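Local coordinates for protein subtilase cytotoxin subunit A (Escherichia coli, PDB 2IY9) that cleaves the host endoplasmic reticulum chaperone BiP as the serine protease subunit of an AB5 toxin, provoking ER stress and eventual cell death, at residues S70-G75 and S114-P119; D174-A179 and A292-L297; S240-N245 and V312-E317; I249-Q254 and R319-E324. All coordinates share one frame; numbering follows the deposited sequence.

Interaction 1: S70-G75 and S114-P119; sequences SFTQDG and SRRVIP
Arg116 reaches across to the loop after strand 65-70 and grips Asp74: its NH1 donates to Asp74 OD2 at 2.9 Å, a salt bridge that uses the syn lone pair of the carboxylate. The two flat groups stand almost perpendicular, their planes 88° apart. Thr72 lies across one guanidinium face, its OG1 over the centre, while its CG2 reaches Pro119 O at 3.3 Å. A water accepts from Arg116 NH2 and donates weakly to Asp74 OD2. Beside this polar cluster the backbones pair in parallel, with Phe71 N donating to Arg116 O (2.8 Å). This is the edge of the parallel sheet of the subtilisin-like fold, where outermost strand 65-70 meets strand 111-116. The Arg115 guanidinium meets the Phe71 ring at its edge, planes 24° apart, with NH1 3.7 Å from Phe71 CZ; Arg115 NE forms a salt bridge with Glu144. In the second shell, Thr72 OG1 donates to Asp74 OD1 (2.7 Å), which fixes the carboxylate within a type I turn from Thr72 to Gly75. The extended Arg116 chain is steadied by its NE donating to Ile118 O at 3.0 Å; the Ile118 side chain lies about 5 Å from that of Asp52, assigned to the charge relay.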
loop_
_atom_site.group_PDB
_atom_site.type_symbol
_atom_site.label_atom_id
_atom_site.label_comp_id
_atom_site.label_asym_id
_atom_site.label_seq_id
_atom_site.Cartn_x
_atom_site.Cartn_y
_atom_site.Cartn_z
ATOM N N SER A 70 3.654 6.347 17.728
ATOM C CA SER A 70 2.398 7.074 17.869
ATOM C C SER A 70 2.480 8.466 17.259
ATOM O O SER A 70 3.437 9.214 17.502
ATOM C CB SER A 70 2.010 7.242 19.333
ATOM O OG SER A 70 0.769 7.932 19.415
ATOM N N PHE A 71 1.463 8.801 16.476
ATOM C CA PHE A 71 1.254 10.163 16.015
ATOM C C PHE A 71 -0.168 10.570 16.352
ATOM O O PHE A 71 -0.792 11.355 15.654
ATOM C CB PHE A 71 1.580 10.276 14.531
ATOM C CG PHE A 71 3.010 9.962 14.232
ATOM C CD1 PHE A 71 3.994 10.933 14.400
ATOM C CD2 PHE A 71 3.388 8.674 13.838
ATOM C CE1 PHE A 71 5.332 10.646 14.161
ATOM C CE2 PHE A 71 4.731 8.373 13.592
ATOM C CZ PHE A 71 5.705 9.361 13.761
ATOM N N THR A 72 -0.662 10.015 17.452
ATOM C CA THR A 72 -2.017 10.274 17.904
ATOM C C THR A 72 -1.966 11.006 19.238
ATOM O O THR A 72 -0.935 11.001 19.920
ATOM C CB THR A 72 -2.840 8.971 18.017
ATOM O OG1 THR A 72 -2.101 8.010 18.778
ATOM C CG2 THR A 72 -3.114 8.406 16.625
ATOM N N GLN A 73 -3.090 11.622 19.600
ATOM C CA GLN A 73 -3.159 12.542 20.734
ATOM C C GLN A 73 -3.078 11.843 22.095
ATOM O O GLN A 73 -2.799 12.489 23.118
ATOM C CB GLN A 73 -4.439 13.364 20.647
ATOM C CG GLN A 73 -4.476 14.346 19.485
ATOM C CD GLN A 73 -5.813 15.057 19.379
ATOM O OE1 GLN A 73 -6.390 15.465 20.390
ATOM N NE2 GLN A 73 -6.313 15.209 18.159
ATOM N N ASP A 74 -3.324 10.534 22.102
ATOM C CA ASP A 74 -3.182 9.718 23.310
ATOM C C ASP A 74 -1.745 9.216 23.541
ATOM O O ASP A 74 -1.464 8.582 24.560
ATOM C CB ASP A 74 -4.171 8.544 23.289
ATOM C CG ASP A 74 -3.904 7.547 22.144
ATOM O OD1 ASP A 74 -2.982 7.769 21.310
ATOM O OD2 ASP A 74 -4.635 6.538 22.086
ATOM N N GLY A 75 -0.849 9.504 22.598
ATOM C CA GLY A 75 0.549 9.059 22.664
ATOM C C GLY A 75 0.775 7.558 22.532
ATOM O O GLY A 75 1.899 7.069 22.731
ATOM N N SER A 114 4.953 0.011 12.516
ATOM C CA SER A 114 3.629 0.588 12.683
ATOM C C SER A 114 3.718 2.060 13.061
ATOM O O SER A 114 4.419 2.435 14.010
ATOM C CB SER A 114 2.827 -0.172 13.724
ATOM O OG SER A 114 1.532 0.382 13.833
ATOM N N ARG A 115 3.027 2.896 12.295
ATOM C CA ARG A 115 2.991 4.315 12.589
ATOM C C ARG A 115 1.531 4.699 12.732
ATOM O O ARG A 115 0.803 4.866 11.733
ATOM C CB ARG A 115 3.729 5.109 11.504
ATOM C CG ARG A 115 5.226 4.794 11.469
ATOM C CD ARG A 115 5.981 5.473 10.342
ATOM N NE ARG A 115 7.414 5.208 10.490
ATOM C CZ ARG A 115 8.251 5.983 11.176
ATOM N NH1 ARG A 115 7.805 7.088 11.772
ATOM N NH2 ARG A 115 9.529 5.647 11.275
ATOM N N ARG A 116 1.088 4.809 13.983
ATOM C CA ARG A 116 -0.330 5.039 14.233
ATOM C C ARG A 116 -0.676 6.514 14.050
ATOM O O ARG A 116 -0.107 7.366 14.727
ATOM C CB ARG A 116 -0.765 4.532 15.608
ATOM C CG ARG A 116 -2.282 4.672 15.795
ATOM C CD ARG A 116 -2.802 4.299 17.184
ATOM N NE ARG A 116 -4.027 5.069 17.428
ATOM C CZ ARG A 116 -4.540 5.372 18.621
ATOM N NH1 ARG A 116 -3.981 4.948 19.754
ATOM N NH2 ARG A 116 -5.640 6.105 18.674
ATOM N N VAL A 117 -1.614 6.803 13.144
ATOM C CA VAL A 117 -1.983 8.196 12.824
ATOM C C VAL A 117 -3.467 8.532 13.050
ATOM O O VAL A 117 -3.862 9.709 12.988
ATOM C CB VAL A 117 -1.578 8.579 11.373
ATOM C CG1 VAL A 117 -0.071 8.536 11.215
ATOM C CG2 VAL A 117 -2.259 7.670 10.355
ATOM N N ILE A 118 -4.265 7.485 13.286
ATOM C CA ILE A 118 -5.709 7.565 13.528
ATOM C C ILE A 118 -6.098 6.478 14.549
ATOM O O ILE A 118 -5.344 5.532 14.755
ATOM C CB ILE A 118 -6.548 7.411 12.215
ATOM C CG1 ILE A 118 -6.274 6.063 11.518
ATOM C CG2 ILE A 118 -6.323 8.610 11.270
ATOM C CD1 ILE A 118 -7.084 5.820 10.231
ATOM N N PRO A 119 -7.235 6.644 15.252
ATOM C CA PRO A 119 -8.062 7.841 15.288
ATOM C C PRO A 119 -7.398 8.887 16.183
ATOM O O PRO A 119 -6.369 8.604 16.821
ATOM C CB PRO A 119 -9.373 7.349 15.918
ATOM C CG PRO A 119 -8.972 6.224 16.787
ATOM C CD PRO A 119 -7.773 5.572 16.116
HETATM O O HOH W 1 -7.311 7.593 20.540
#

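Interaction 2: D174-A179 and A292-L297; sequences DRLIVA and ATATEL
Leu176, the first residue of strand 176-180, packs its side chain against the first turn of helix 294-304. Its CB starts toward the helix, and chi1 of -71° sets CG anti to the carbonyl carbon, which brings the branch point within 3.9 Å of Ala294 CB. From CG the two methyls divide the work. CD2 meets Ala294, 3.7 Å from both its CB and its carbonyl O. CD1 also touches that carbonyl O and ends 3.7 Å from Leu297 CB, one turn further along, so that the leucine straddles neighbouring positions on one side of the helix. Ala294 CB also rests on Arg175 O at 3.5 Å, where the CA atoms of Asp174 and Ala294 are 5.0 Å apart. Across the segments the contact is van der Waals packing. Polar order comes from the helix start, where Thr293 is the N-cap and its OG1 accepts from Glu296 N at 3.0 Å, and from Lys145, whose NZ bonds to the carbonyls of both Asp174 and Ala292. In the subtilisin-like alpha/beta fold, this places helix 294-304 at the N-terminal end of inner strand 176-180 of the parallel sheet, with Ile216 of strand 215-221 against Leu176, and Phe330 of helix 323-331 against Leu297.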
loop_
_atom_site.group_PDB
_atom_site.type_symbol
_atom_site.label_atom_id
_atom_site.label_comp_id
_atom_site.label_asym_id
_atom_site.label_seq_id
_atom_site.Cartn_x
_atom_site.Cartn_y
_atom_site.Cartn_z
ATOM N N ASP A 174 14.348 7.793 -2.973
ATOM C CA ASP A 174 14.735 6.691 -2.093
ATOM C C ASP A 174 13.553 5.854 -1.612
ATOM O O ASP A 174 13.684 4.641 -1.421
ATOM C CB ASP A 174 15.578 7.188 -0.910
ATOM C CG ASP A 174 14.930 8.349 -0.153
ATOM O OD1 ASP A 174 13.860 8.857 -0.573
ATOM O OD2 ASP A 174 15.510 8.754 0.879
ATOM N N ARG A 175 12.401 6.487 -1.430
ATOM C CA ARG A 175 11.250 5.788 -0.836
ATOM C C ARG A 175 10.000 5.909 -1.697
ATOM O O ARG A 175 9.871 6.845 -2.496
ATOM C CB ARG A 175 10.959 6.314 0.573
ATOM C CG ARG A 175 12.168 6.293 1.493
ATOM C CD ARG A 175 11.821 6.732 2.923
ATOM N NE ARG A 175 13.041 6.940 3.694
ATOM C CZ ARG A 175 13.717 5.974 4.312
ATOM N NH1 ARG A 175 13.286 4.721 4.279
ATOM N NH2 ARG A 175 14.819 6.271 4.986
ATOM N N LEU A 176 9.087 4.952 -1.512
ATOM C CA LEU A 176 7.827 4.922 -2.223
ATOM C C LEU A 176 6.653 4.916 -1.274
ATOM O O LEU A 176 6.694 4.267 -0.230
ATOM C CB LEU A 176 7.726 3.685 -3.111
ATOM C CG LEU A 176 8.637 3.697 -4.335
ATOM C CD1 LEU A 176 8.611 2.329 -4.958
ATOM C CD2 LEU A 176 8.231 4.826 -5.330
ATOM N N ILE A 177 5.600 5.627 -1.661
ATOM C CA ILE A 177 4.352 5.605 -0.904
ATOM C C ILE A 177 3.305 4.883 -1.727
ATOM O O ILE A 177 3.011 5.265 -2.870
ATOM C CB ILE A 177 3.866 7.007 -0.538
ATOM C CG1 ILE A 177 4.831 7.631 0.481
ATOM C CG2 ILE A 177 2.454 6.958 0.036
ATOM C CD1 ILE A 177 4.439 9.015 0.892
ATOM N N VAL A 178 2.781 3.815 -1.148
ATOM C CA VAL A 178 1.722 3.048 -1.774
ATOM C C VAL A 178 0.423 3.496 -1.108
ATOM O O VAL A 178 0.226 3.294 0.096
ATOM C CB VAL A 178 1.966 1.534 -1.629
ATOM C CG1 VAL A 178 0.982 0.745 -2.507
ATOM C CG2 VAL A 178 3.410 1.198 -2.024
ATOM N N ALA A 179 -0.431 4.143 -1.905
ATOM C CA ALA A 179 -1.600 4.870 -1.399
ATOM C C ALA A 179 -2.913 4.403 -2.022
ATOM O O ALA A 179 -3.052 4.390 -3.241
ATOM C CB ALA A 179 -1.416 6.350 -1.637
ATOM N N ALA A 292 18.139 0.108 -4.416
ATOM C CA ALA A 292 17.604 0.578 -5.704
ATOM C C ALA A 292 16.838 1.881 -5.515
ATOM O O ALA A 292 16.367 2.178 -4.411
ATOM C CB ALA A 292 16.710 -0.462 -6.344
ATOM N N THR A 293 16.733 2.663 -6.583
ATOM C CA THR A 293 16.028 3.930 -6.508
ATOM C C THR A 293 14.537 3.654 -6.465
ATOM O O THR A 293 14.070 2.617 -6.969
ATOM C CB THR A 293 16.351 4.855 -7.702
ATOM O OG1 THR A 293 15.885 4.263 -8.919
ATOM C CG2 THR A 293 17.854 5.127 -7.795
ATOM N N ALA A 294 13.799 4.579 -5.856
ATOM C CA ALA A 294 12.339 4.579 -5.885
ATOM C C ALA A 294 11.836 4.531 -7.326
ATOM O O ALA A 294 10.916 3.773 -7.644
ATOM C CB ALA A 294 11.806 5.811 -5.192
ATOM N N THR A 295 12.466 5.318 -8.201
ATOM C CA THR A 295 12.066 5.360 -9.609
ATOM C C THR A 295 12.156 3.977 -10.263
ATOM O O THR A 295 11.224 3.559 -10.962
ATOM C CB THR A 295 12.861 6.423 -10.410
ATOM O OG1 THR A 295 12.601 7.722 -9.858
ATOM C CG2 THR A 295 12.434 6.427 -11.884
ATOM N N GLU A 296 13.250 3.258 -10.015
ATOM C CA GLU A 296 13.428 1.922 -10.599
ATOM C C GLU A 296 12.394 0.908 -10.087
ATOM O O GLU A 296 11.841 0.139 -10.871
ATOM C CB GLU A 296 14.852 1.382 -10.398
ATOM C CG GLU A 296 15.095 0.067 -11.174
ATOM C CD GLU A 296 16.339 -0.708 -10.753
ATOM O OE1 GLU A 296 17.183 -0.170 -9.994
ATOM O OE2 GLU A 296 16.471 -1.877 -11.199
ATOM N N LEU A 297 12.153 0.900 -8.776
ATOM C CA LEU A 297 11.111 0.049 -8.192
ATOM C C LEU A 297 9.744 0.357 -8.797
ATOM O O LEU A 297 9.046 -0.551 -9.258
ATOM C CB LEU A 297 11.069 0.207 -6.669
ATOM C CG LEU A 297 12.060 -0.647 -5.871
ATOM C CD1 LEU A 297 12.261 -0.042 -4.482
ATOM C CD2 LEU A 297 11.540 -2.079 -5.762
#

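Interaction 3: S240-N245 and V312-E317; sequences SRFGNN and VDKVTE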
loop_
_atom_site.group_PDB
_atom_site.type_symbol
_atom_site.label_atom_id
_atom_site.label_comp_id
_atom_site.label_asym_id
_atom_site.label_seq_id
_atom_site.Cartn_x
_atom_site.Cartn_y
_atom_site.Cartn_z
ATOM N N SER A 240 -14.337 0.404 -5.505
ATOM C CA SER A 240 -13.109 1.157 -5.779
ATOM C C SER A 240 -13.413 2.485 -6.445
ATOM O O SER A 240 -14.146 2.540 -7.426
ATOM C CB SER A 240 -12.168 0.359 -6.684
ATOM O OG SER A 240 -10.952 1.064 -6.896
ATOM N N ARG A 241 -12.830 3.555 -5.920
ATOM C CA ARG A 241 -12.706 4.784 -6.696
ATOM C C ARG A 241 -11.835 4.512 -7.927
ATOM O O ARG A 241 -11.092 3.510 -7.973
ATOM C CB ARG A 241 -12.118 5.902 -5.845
ATOM C CG ARG A 241 -13.122 6.485 -4.904
ATOM C CD ARG A 241 -12.598 7.695 -4.163
ATOM N NE ARG A 241 -13.681 8.284 -3.381
ATOM C CZ ARG A 241 -13.563 9.323 -2.570
ATOM N NH1 ARG A 241 -12.393 9.935 -2.413
ATOM N NH2 ARG A 241 -14.631 9.758 -1.915
ATOM N N PHE A 242 -11.943 5.377 -8.934
ATOM C CA PHE A 242 -11.293 5.129 -10.216
ATOM C C PHE A 242 -11.054 6.419 -10.998
ATOM O O PHE A 242 -11.553 7.492 -10.640
ATOM C CB PHE A 242 -12.120 4.149 -11.070
ATOM C CG PHE A 242 -13.442 4.712 -11.553
ATOM C CD1 PHE A 242 -13.532 5.369 -12.785
ATOM C CD2 PHE A 242 -14.588 4.573 -10.789
ATOM C CE1 PHE A 242 -14.755 5.899 -13.238
ATOM C CE2 PHE A 242 -15.825 5.078 -11.239
ATOM C CZ PHE A 242 -15.907 5.747 -12.458
ATOM N N GLY A 243 -10.286 6.296 -12.075
ATOM C CA GLY A 243 -10.103 7.412 -12.987
ATOM C C GLY A 243 -8.720 7.445 -13.571
ATOM O O GLY A 243 -7.728 7.531 -12.840
ATOM N N ASN A 244 -8.658 7.368 -14.899
ATOM C CA ASN A 244 -7.408 7.514 -15.616
ATOM C C ASN A 244 -6.684 8.785 -15.165
ATOM O O ASN A 244 -7.313 9.830 -14.974
ATOM C CB ASN A 244 -7.664 7.530 -17.121
ATOM C CG ASN A 244 -6.391 7.448 -17.922
ATOM O OD1 ASN A 244 -5.665 8.430 -18.054
ATOM N ND2 ASN A 244 -6.105 6.274 -18.456
ATOM N N ASN A 245 -5.372 8.665 -14.968
ATOM C CA ASN A 245 -4.507 9.754 -14.467
ATOM C C ASN A 245 -4.604 10.038 -12.950
ATOM O O ASN A 245 -3.894 10.907 -12.428
ATOM C CB ASN A 245 -4.692 11.047 -15.278
ATOM C CG ASN A 245 -3.402 11.836 -15.417
ATOM O OD1 ASN A 245 -3.407 13.072 -15.380
ATOM N ND2 ASN A 245 -2.286 11.128 -15.580
ATOM N N VAL A 312 -8.606 1.076 -19.274
ATOM C CA VAL A 312 -7.910 2.351 -19.478
ATOM C C VAL A 312 -8.670 3.567 -18.897
ATOM O O VAL A 312 -8.044 4.472 -18.352
ATOM C CB VAL A 312 -7.487 2.545 -20.957
ATOM C CG1 VAL A 312 -6.848 3.923 -21.178
ATOM C CG2 VAL A 312 -6.500 1.434 -21.361
ATOM N N ASP A 313 -10.003 3.581 -18.968
ATOM C CA ASP A 313 -10.758 4.697 -18.360
ATOM C C ASP A 313 -10.641 4.751 -16.835
ATOM O O ASP A 313 -10.789 5.816 -16.248
ATOM C CB ASP A 313 -12.247 4.689 -18.736
ATOM C CG ASP A 313 -12.983 5.923 -18.207
ATOM O OD1 ASP A 313 -12.649 7.046 -18.644
ATOM O OD2 ASP A 313 -13.866 5.780 -17.333
ATOM N N LYS A 314 -10.377 3.596 -16.217
ATOM C CA LYS A 314 -10.409 3.427 -14.768
ATOM C C LYS A 314 -9.009 3.530 -14.144
ATOM O O LYS A 314 -8.866 3.963 -12.999
ATOM C CB LYS A 314 -11.042 2.069 -14.407
ATOM C CG LYS A 314 -12.500 1.871 -14.915
ATOM C CD LYS A 314 -13.255 0.753 -14.169
ATOM C CE LYS A 314 -13.088 -0.622 -14.854
ATOM N NZ LYS A 314 -13.846 -1.802 -14.248
ATOM N N VAL A 315 -7.986 3.148 -14.914
ATOM C CA VAL A 315 -6.612 3.029 -14.423
ATOM C C VAL A 315 -5.665 3.470 -15.533
ATOM O O VAL A 315 -5.838 3.081 -16.696
ATOM C CB VAL A 315 -6.267 1.546 -14.068
ATOM C CG1 VAL A 315 -4.806 1.407 -13.604
ATOM C CG2 VAL A 315 -7.218 0.982 -13.021
ATOM N N THR A 316 -4.654 4.266 -15.180
ATOM C CA THR A 316 -3.634 4.652 -16.151
ATOM C C THR A 316 -3.093 3.413 -16.840
ATOM O O THR A 316 -2.631 2.461 -16.193
ATOM C CB THR A 316 -2.499 5.483 -15.514
ATOM O OG1 THR A 316 -3.056 6.700 -15.015
ATOM C CG2 THR A 316 -1.401 5.824 -16.552
ATOM N N GLU A 317 -3.211 3.430 -18.161
ATOM C CA GLU A 317 -2.784 2.352 -19.050
ATOM C C GLU A 317 -3.398 0.984 -18.753
ATOM O O GLU A 317 -2.891 -0.029 -19.216
ATOM C CB GLU A 317 -1.256 2.255 -19.111
ATOM C CG GLU A 317 -0.586 3.583 -19.310
ATOM C CD GLU A 317 0.355 3.568 -20.454
ATOM O OE1 GLU A 317 -0.132 3.767 -21.591
ATOM O OE2 GLU A 317 1.571 3.369 -20.218
HETATM O O HOH W 2 -3.889 5.684 -19.955
#
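Phe242 overlaps the bend at Asp313 and Lys314, its CB 4.1 Å from Lys314 CB and its ring oblique to both residues. This is a loop-to-loop contact on the surface of the subtilisin-like fold: segment 240-245 leads into edge strand 249-252, and segment 312-317 leads into strand 319-320. Two backbone bonds draw the loops together, Gly243 N to Lys314 O (2.9 Å) and Asn244 N to Asp313 O, each donor lying above its carbonyl plane. Gly243 adopts a backbone conformation with strongly positive phi. Asp313 turns its carboxylate near the Phe242 ring, the planes 57° apart, but its salt bridge is to Arg189. Asn244 adds a side-chain link. With CG anti to the backbone N (chi1 -170°), its amide crosses to the opposite loop, and ND2 donates to Val312 O over a short 2.6 Å, almost straight at 164° and with the acceptor in the amide plane. The same nitrogen donates to a water that also accepts from Glu317 N, so the amide reaches Val312 directly and Glu317 through the water. Further along, Thr316 OG1, which is also hydrogen-bonded to Val247 O, accepts from Asn245 N at 3.0 Å.

Interaction 4: I249-Q254 and R319-E324; sequences IAAPGQ and RVLNAE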
loop_
_atom_site.group_PDB
_atom_site.type_symbol
_atom_site.label_atom_id
_atom_site.label_comp_id
_atom_site.label_asym_id
_atom_site.label_seq_id
_atom_site.Cartn_x
_atom_site.Cartn_y
_atom_site.Cartn_z
ATOM N N ILE A 249 -2.275 1.747 -10.681
ATOM C CA ILE A 249 -2.361 0.291 -10.794
ATOM C C ILE A 249 -3.600 -0.202 -10.049
ATOM O O ILE A 249 -4.045 0.422 -9.070
ATOM C CB ILE A 249 -1.076 -0.401 -10.223
ATOM C CG1 ILE A 249 -0.947 -1.847 -10.724
ATOM C CG2 ILE A 249 -1.032 -0.323 -8.680
ATOM C CD1 ILE A 249 0.420 -2.481 -10.438
ATOM N N ALA A 250 -4.146 -1.321 -10.516
ATOM C CA ALA A 250 -5.207 -2.002 -9.801
ATOM C C ALA A 250 -4.710 -3.354 -9.310
ATOM O O ALA A 250 -3.890 -4.020 -9.957
ATOM C CB ALA A 250 -6.452 -2.153 -10.681
ATOM N N ALA A 251 -5.221 -3.756 -8.156
ATOM C CA ALA A 251 -4.792 -4.984 -7.533
ATOM C C ALA A 251 -5.985 -5.683 -6.907
ATOM O O ALA A 251 -7.022 -5.051 -6.692
ATOM C CB ALA A 251 -3.721 -4.681 -6.492
ATOM N N PRO A 252 -5.862 -6.997 -6.643
ATOM C CA PRO A 252 -6.892 -7.733 -5.913
ATOM C C PRO A 252 -7.448 -6.951 -4.718
ATOM O O PRO A 252 -6.688 -6.529 -3.841
ATOM C CB PRO A 252 -6.143 -8.980 -5.445
ATOM C CG PRO A 252 -5.195 -9.255 -6.584
ATOM C CD PRO A 252 -4.742 -7.877 -7.055
ATOM N N GLY A 253 -8.768 -6.748 -4.706
ATOM C CA GLY A 253 -9.413 -6.007 -3.633
ATOM C C GLY A 253 -10.839 -6.431 -3.328
ATOM O O GLY A 253 -11.651 -5.608 -2.916
ATOM N N GLN A 254 -11.132 -7.715 -3.504
ATOM C CA GLN A 254 -12.452 -8.265 -3.141
ATOM C C GLN A 254 -12.313 -9.621 -2.455
ATOM O O GLN A 254 -11.493 -10.436 -2.872
ATOM C CB GLN A 254 -13.315 -8.406 -4.389
ATOM C CG GLN A 254 -14.777 -8.681 -4.105
ATOM C CD GLN A 254 -15.537 -8.927 -5.373
ATOM O OE1 GLN A 254 -15.377 -9.963 -6.008
ATOM N NE2 GLN A 254 -16.355 -7.962 -5.766
ATOM N N ARG A 319 -3.442 -0.792 -16.081
ATOM C CA ARG A 319 -2.484 -1.629 -15.360
ATOM C C ARG A 319 -3.070 -2.495 -14.251
ATOM O O ARG A 319 -3.771 -2.002 -13.343
ATOM C CB ARG A 319 -1.351 -0.790 -14.766
ATOM C CG ARG A 319 -0.498 -0.073 -15.772
ATOM C CD ARG A 319 0.745 0.456 -15.112
ATOM N NE ARG A 319 1.387 1.486 -15.912
ATOM C CZ ARG A 319 1.254 2.792 -15.709
ATOM N NH1 ARG A 319 0.485 3.249 -14.722
ATOM N NH2 ARG A 319 1.890 3.647 -16.500
ATOM N N VAL A 320 -2.734 -3.784 -14.315
ATOM C CA VAL A 320 -3.126 -4.749 -13.294
ATOM C C VAL A 320 -1.880 -5.438 -12.743
ATOM O O VAL A 320 -1.015 -5.909 -13.504
ATOM C CB VAL A 320 -4.149 -5.778 -13.843
ATOM C CG1 VAL A 320 -4.377 -6.926 -12.847
ATOM C CG2 VAL A 320 -5.474 -5.088 -14.168
ATOM N N LEU A 321 -1.796 -5.481 -11.417
ATOM C CA LEU A 321 -0.677 -6.071 -10.700
ATOM C C LEU A 321 -0.344 -7.480 -11.185
ATOM O O LEU A 321 -1.201 -8.369 -11.179
ATOM C CB LEU A 321 -0.985 -6.098 -9.198
ATOM C CG LEU A 321 0.086 -6.727 -8.303
ATOM C CD1 LEU A 321 1.370 -5.903 -8.348
ATOM C CD2 LEU A 321 -0.414 -6.925 -6.863
ATOM N N ASN A 322 0.904 -7.657 -11.615
ATOM C CA ASN A 322 1.443 -8.973 -11.946
ATOM C C ASN A 322 2.715 -9.155 -11.132
ATOM O O ASN A 322 3.760 -8.593 -11.479
ATOM C CB ASN A 322 1.757 -9.087 -13.445
ATOM C CG ASN A 322 2.263 -10.471 -13.840
ATOM O OD1 ASN A 322 2.743 -11.244 -13.000
ATOM N ND2 ASN A 322 2.151 -10.788 -15.132
ATOM N N ALA A 323 2.601 -9.909 -10.043
ATOM C CA ALA A 323 3.701 -10.112 -9.094
ATOM C C ALA A 323 4.803 -10.972 -9.680
ATOM O O ALA A 323 5.981 -10.721 -9.419
ATOM C CB ALA A 323 3.196 -10.719 -7.801
ATOM N N GLU A 324 4.419 -11.983 -10.463
ATOM C CA GLU A 324 5.386 -12.879 -11.091
ATOM C C GLU A 324 6.358 -12.078 -11.947
ATOM O O GLU A 324 7.574 -12.204 -11.797
ATOM C CB GLU A 324 4.693 -13.977 -11.919
ATOM C CG GLU A 324 5.666 -14.788 -12.794
ATOM C CD GLU A 324 4.961 -15.809 -13.664
ATOM O OE1 GLU A 324 4.702 -15.508 -14.853
ATOM O OE2 GLU A 324 4.655 -16.909 -13.158
#
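Leu321 points its side chain at strand 249-252, where its branches settle between Ile249 and Ala251. This is an outermost strand of the parallel sheet of the subtilisin-like fold, and a single bridge, Ala250 with Val320, joins it to the short strand 319-320. Chi1 of 178° holds Leu321 CG anti to the backbone N. Its CD2 then meets Ala251 CB at 4.0 Å and lies near the ring of Pro252, while CD1 and CB face Ile249 CD1. Ile249 approaches with an extended side chain whose CD1 turns in to lie 3.8 Å from Leu321 CA. Ile277 and Val281 of helix 271-288, whose first turn holds Ser272, assigned to the charge relay, also touch Leu321. Val320 turns the other way, onto Leu221 and Tyr308. Arg319 likewise leads its end away from the strand, toward Asp248 O. Asn322, where the A2 domain starts, is the N-cap of helix 323-331; its OD1 accepts from Lys325 N. Ala250 serves the bridge with both of its backbone polar atoms. Its N donates to Arg319 O at 2.9 Å, and Val320 CA makes a C-H contact with its O at 3.5 Å. That oxygen also accepts from Leu321 N, nearly straight at 170°.

Overall arrangement
Interactions 1, 2 and 4 all reach the seven-stranded parallel sheet: interaction 1 at outermost strand 65-70, interaction 2 at the inner strand 176-180, and interaction 4 at the other outermost strand, 249-252. Centres of interactions 1 and 4 are 29 Å apart, on opposite sides of the chain's centre. Interaction 1 closes first along the chain, whereas the segments of interactions 2, 3 and 4 alternate, so the C-terminal segments interleave with the later sheet strands and the loop at 240-245. Interactions 3 and 4, centres 13 Å apart, touch through Val315, which packs on Ile249 and Ala250. Together they join the run that leads into the A2 domain to the sheet edge and its preceding loop.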